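Side-chain contacts in glutathione S-transferase-like protein (Methylobacillus flagellatus, PDB 4GLT), which binds glutathione and, judging by its family, probably acts as a transferase that conjugates it to electrophilic substrates: residues Glu59-Val62 with Ala63-Asn66; Arg206-Ala209 with Ala210-Arg214. All blocks are in the same frame, centred on the assembly; numbering follows the deposited sequence.

Contact 1 (Glu59-Val62 with Ala63-Asn66); sequences ECPV and ADHN
Pro61 and Val62 lend their carbonyl oxygens to the residues that follow, and a single tight turn closes over Ala63-Asn66. Three backbone bonds hold it. Asp64 N reaches Pro61 O at 3.2 Å. Val62 O accepts two donors: His65 N lies 2.6 Å from Val62 O, and Asn66 N, likewise 2.6 Å from Val62 O, makes the straightest bond of the three, with an N-H...O angle of 169°. The first two links span three residues, as in a 3-10 turn, whereas the third spans four, as in an alpha-helical turn.

In the thioredoxin-like N-terminal domain of the transferases, the connection between strands 49-52 and 73-75 runs past the glutathione pocket, and this turn lies in that connection. Asn66 opens the NPxGKxP sequence familiar from the family: its OD1 takes Leu68 N in an Asx turn and its ND2 donates to Lys70 O, which ties the turn to the pocket wall.

Polar and apolar groups also mix in the side-chain packing. One carboxylate oxygen of Asp64 comes up against the CB-CG edge of the proline, Asp64 OD1 being 3.7 Å from Pro61 CB, a van der Waals touch. With CG anti to its carbonyl carbon (chi1 -54°), His65 swings its imidazole back over the turn, and its edge faces the backbone: His65 CD2 lies 3.5 Å from Pro61 O, with that oxygen in the plane of the ring. Purely apolar contact is slight, Val62 CG1 meeting Asn66 CB at 4.1 Å; the valine also packs on Ile71, a pocket residue. Ala63 packs on Arg154 of the second subunit.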
loop_
_atom_site.group_PDB
_atom_site.type_symbol
_atom_site.label_atom_id
_atom_site.label_comp_id
_atom_site.label_asym_id
_atom_site.label_seq_id
_atom_site.Cartn_x
_atom_site.Cartn_y
_atom_site.Cartn_z
ATOM N N GLU A 59 1.056 16.619 21.086
ATOM C CA GLU A 59 -0.334 16.773 21.520
ATOM C C GLU A 59 -1.262 15.765 20.854
ATOM O O GLU A 59 -2.123 15.175 21.507
ATOM C CB GLU A 59 -0.825 18.196 21.247
ATOM N N CYS A 60 -1.071 15.557 19.560
ATOM C CA CYS A 60 -1.775 14.525 18.844
ATOM C C CYS A 60 -0.692 13.546 18.448
ATOM O O CYS A 60 0.088 13.799 17.536
ATOM C CB CYS A 60 -2.464 15.091 17.608
ATOM S SG CYS A 60 -3.935 14.184 17.109
ATOM N N PRO A 61 -0.655 12.407 19.115
ATOM C CA PRO A 61 0.367 11.419 18.798
ATOM C C PRO A 61 -0.264 10.373 17.919
ATOM O O PRO A 61 -1.080 9.571 18.350
ATOM C CB PRO A 61 0.726 10.841 20.163
ATOM C CG PRO A 61 0.430 11.932 21.114
ATOM C CD PRO A 61 -0.766 12.643 20.561
ATOM N N VAL A 62 0.154 10.391 16.666
ATOM C CA VAL A 62 -0.380 9.522 15.653
ATOM C C VAL A 62 -0.102 8.084 16.008
ATOM O O VAL A 62 -0.921 7.212 15.776
ATOM C CB VAL A 62 0.263 9.836 14.318
ATOM C CG1 VAL A 62 0.115 8.676 13.383
ATOM C CG2 VAL A 62 -0.319 11.094 13.741
ATOM N N ALA A 63 1.075 7.850 16.557
ATOM C CA ALA A 63 1.536 6.515 16.882
ATOM C C ALA A 63 0.570 5.758 17.776
ATOM O O ALA A 63 0.586 4.537 17.808
ATOM C CB ALA A 63 2.900 6.575 17.516
ATOM N N ASP A 64 -0.236 6.482 18.533
ATOM C CA ASP A 64 -1.222 5.856 19.397
ATOM C C ASP A 64 -2.414 5.359 18.571
ATOM O O ASP A 64 -3.219 4.560 19.044
ATOM C CB ASP A 64 -1.719 6.839 20.460
ATOM C CG ASP A 64 -0.642 7.229 21.471
ATOM O OD1 ASP A 64 -0.864 8.217 22.205
ATOM O OD2 ASP A 64 0.414 6.560 21.546
ATOM N N HIS A 65 -2.535 5.831 17.339
ATOM C CA HIS A 65 -3.642 5.397 16.495
ATOM C C HIS A 65 -3.135 4.611 15.291
ATOM O O HIS A 65 -3.735 3.622 14.868
ATOM C CB HIS A 65 -4.503 6.598 16.087
ATOM C CG HIS A 65 -4.986 7.407 17.253
ATOM N ND1 HIS A 65 -6.302 7.417 17.661
ATOM C CD2 HIS A 65 -4.321 8.215 18.112
ATOM C CE1 HIS A 65 -6.429 8.203 18.714
ATOM N NE2 HIS A 65 -5.240 8.698 19.011
ATOM N N ASN A 66 -2.013 5.051 14.745
ATOM C CA ASN A 66 -1.327 4.280 13.726
ATOM C C ASN A 66 0.105 4.035 14.160
ATOM O O ASN A 66 0.899 4.969 14.226
ATOM C CB ASN A 66 -1.341 5.015 12.397
ATOM C CG ASN A 66 -0.802 4.164 11.268
ATOM O OD1 ASN A 66 -0.320 3.055 11.492
ATOM N ND2 ASN A 66 -0.870 4.682 10.051
#

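Contact 2 (Arg206-Ala209 with Ala210-Arg214); sequences RHYA and AMMKR
Met212 crosses the ring of Tyr208, four residues earlier on the same helix, at an angle, with CG over one face. Its CB starts 3.4 Å from Tyr208 O, the oxygen that also accepts the Met212 N-H. With CG anti to the carbonyl carbon (chi1 -84°), the chain turns back toward the ring, and Met212 CG stands 4.1 Å from the Tyr208 ring centroid, only 22° off the normal: a CH-pi contact, shifted toward the rim. A bend at chi2 carries the sulfur onward, and Met212 SD sits obliquely, 4.8 Å from the Tyr208 centroid. The methyl reaches the phenol end, where Met212 CE is 3.5 Å from Tyr208 CZ. A serine in place of Tyr208 would probably leave the methionine chain without the surface it rests on, free to turn, and rob Trp197 of its edge-to-face partner.

One position back, a related pair forms with a different geometry. His207 and Met211 run side by side, Met211 CG lying 3.6 Å from His207 ND1, and both this carbon and Met211 SD are oblique to the imidazole. His207 NE2 bonds Asp178 OD1 on helix 176-191, which is likely to restrain the ring's rotation.

Consecutive i to i+4 bonds underlie both pairs; one of them, Met211 N to His207 O, measures 3.0 Å. Met212 next touches Phe217 on the following helix. The arrangement is a Met-aromatic pair on successive turns, set at the C-terminal end of helix 202-212 in the all-helical C-terminal domain of a glutathione S-transferase.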
loop_
_atom_site.group_PDB
_atom_site.type_symbol
_atom_site.label_atom_id
_atom_site.label_comp_id
_atom_site.label_asym_id
_atom_site.label_seq_id
_atom_site.Cartn_x
_atom_site.Cartn_y
_atom_site.Cartn_z
ATOM N N ARG A 206 -5.943 16.264 -19.817
ATOM C CA ARG A 206 -7.393 16.278 -20.017
ATOM C C ARG A 206 -8.154 15.686 -18.831
ATOM O O ARG A 206 -9.194 16.206 -18.419
ATOM C CB ARG A 206 -7.768 15.499 -21.271
ATOM C CG ARG A 206 -9.219 15.040 -21.273
ATOM C CD ARG A 206 -9.693 14.674 -22.675
ATOM N NE ARG A 206 -8.831 13.666 -23.288
ATOM C CZ ARG A 206 -8.891 12.366 -23.013
ATOM N NH1 ARG A 206 -9.773 11.912 -22.129
ATOM N NH2 ARG A 206 -8.066 11.519 -23.614
ATOM N N HIS A 207 -7.643 14.579 -18.302
ATOM C CA HIS A 207 -8.241 13.946 -17.140
ATOM C C HIS A 207 -8.133 14.907 -15.964
ATOM O O HIS A 207 -9.102 15.140 -15.246
ATOM C CB HIS A 207 -7.516 12.638 -16.828
ATOM C CG HIS A 207 -8.158 11.826 -15.742
ATOM N ND1 HIS A 207 -7.886 12.017 -14.401
ATOM C CD2 HIS A 207 -9.048 10.806 -15.803
ATOM C CE1 HIS A 207 -8.583 11.153 -13.685
ATOM N NE2 HIS A 207 -9.303 10.412 -14.512
ATOM N N TYR A 208 -6.941 15.463 -15.782
ATOM C CA TYR A 208 -6.675 16.396 -14.696
ATOM C C TYR A 208 -7.590 17.603 -14.812
ATOM O O TYR A 208 -8.006 18.187 -13.809
ATOM C CB TYR A 208 -5.213 16.847 -14.729
ATOM C CG TYR A 208 -4.771 17.572 -13.479
ATOM C CD1 TYR A 208 -4.763 16.929 -12.248
ATOM C CD2 TYR A 208 -4.353 18.894 -13.528
ATOM C CE1 TYR A 208 -4.354 17.586 -11.100
ATOM C CE2 TYR A 208 -3.944 19.558 -12.386
ATOM C CZ TYR A 208 -3.947 18.900 -11.174
ATOM O OH TYR A 208 -3.538 19.556 -10.034
ATOM N N ALA A 209 -7.897 17.972 -16.050
ATOM C CA ALA A 209 -8.827 19.056 -16.308
ATOM C C ALA A 209 -10.186 18.728 -15.704
ATOM O O ALA A 209 -10.677 19.453 -14.839
ATOM C CB ALA A 209 -8.951 19.305 -17.801
ATOM N N ALA A 210 -10.791 17.633 -16.162
ATOM C CA ALA A 210 -12.048 17.155 -15.587
ATOM C C ALA A 210 -12.024 17.155 -14.049
ATOM O O ALA A 210 -12.953 17.635 -13.409
ATOM C CB ALA A 210 -12.366 15.765 -16.110
ATOM N N MET A 211 -10.962 16.603 -13.469
ATOM C CA MET A 211 -10.816 16.520 -12.011
ATOM C C MET A 211 -10.779 17.883 -11.318
ATOM O O MET A 211 -11.411 18.086 -10.281
ATOM C CB MET A 211 -9.547 15.739 -11.650
ATOM C CG MET A 211 -9.546 14.292 -12.116
ATOM S SD MET A 211 -10.815 13.297 -11.311
ATOM C CE MET A 211 -10.483 13.689 -9.598
ATOM N N MET A 212 -10.014 18.810 -11.881
ATOM C CA MET A 212 -9.932 20.162 -11.340
ATOM C C MET A 212 -11.289 20.855 -11.269
ATOM O O MET A 212 -11.428 21.895 -10.621
ATOM C CB MET A 212 -8.981 21.008 -12.183
ATOM C CG MET A 212 -7.522 20.843 -11.812
ATOM S SD MET A 212 -7.299 21.219 -10.071
ATOM C CE MET A 212 -5.592 21.771 -10.063
ATOM N N LYS A 213 -12.283 20.284 -11.942
ATOM C CA LYS A 213 -13.618 20.882 -11.980
ATOM C C LYS A 213 -14.532 20.386 -10.858
ATOM O O LYS A 213 -15.688 20.796 -10.765
ATOM C CB LYS A 213 -14.278 20.650 -13.345
ATOM C CG LYS A 213 -13.640 21.419 -14.494
ATOM C CD LYS A 213 -14.191 20.955 -15.836
ATOM C CE LYS A 213 -13.419 21.567 -16.996
ATOM N NZ LYS A 213 -13.505 23.056 -17.003
ATOM N N ARG A 214 -13.995 19.556 -9.978
ATOM C CA ARG A 214 -14.764 19.048 -8.857
ATOM C C ARG A 214 -14.347 19.722 -7.564
ATOM O O ARG A 214 -13.173 19.793 -7.245
ATOM C CB ARG A 214 -14.582 17.545 -8.717
ATOM C CG ARG A 214 -14.992 16.752 -9.922
ATOM C CD ARG A 214 -15.117 15.290 -9.580
ATOM N NE ARG A 214 -15.817 14.572 -10.629
ATOM C CZ ARG A 214 -16.932 13.882 -10.452
ATOM N NH1 ARG A 214 -17.480 13.798 -9.259
ATOM N NH2 ARG A 214 -17.495 13.268 -11.471
#

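Contact 1 and contact 2 are both local, but lie in the two different domains of the fold. Their centres are 34 Å apart, on opposite sides of the chain's centre, and their nearest atoms stay about 24 Å apart. Glutathione binds where the domains meet, drawing on residues of both, yet the two contacts stand differently to it. Contact 1 is second shell: the Asn66 side chain is about 7 Å from bound glutathione, and the side chains of Val62 and the pocket residue Ile71 are about 3 Å apart. Contact 2 is set back from the pocket residues, the side chain of Tyr208 being about 9 Å from that of the glutathione-binding Tyr187 and about 12 Å from that of Arg191.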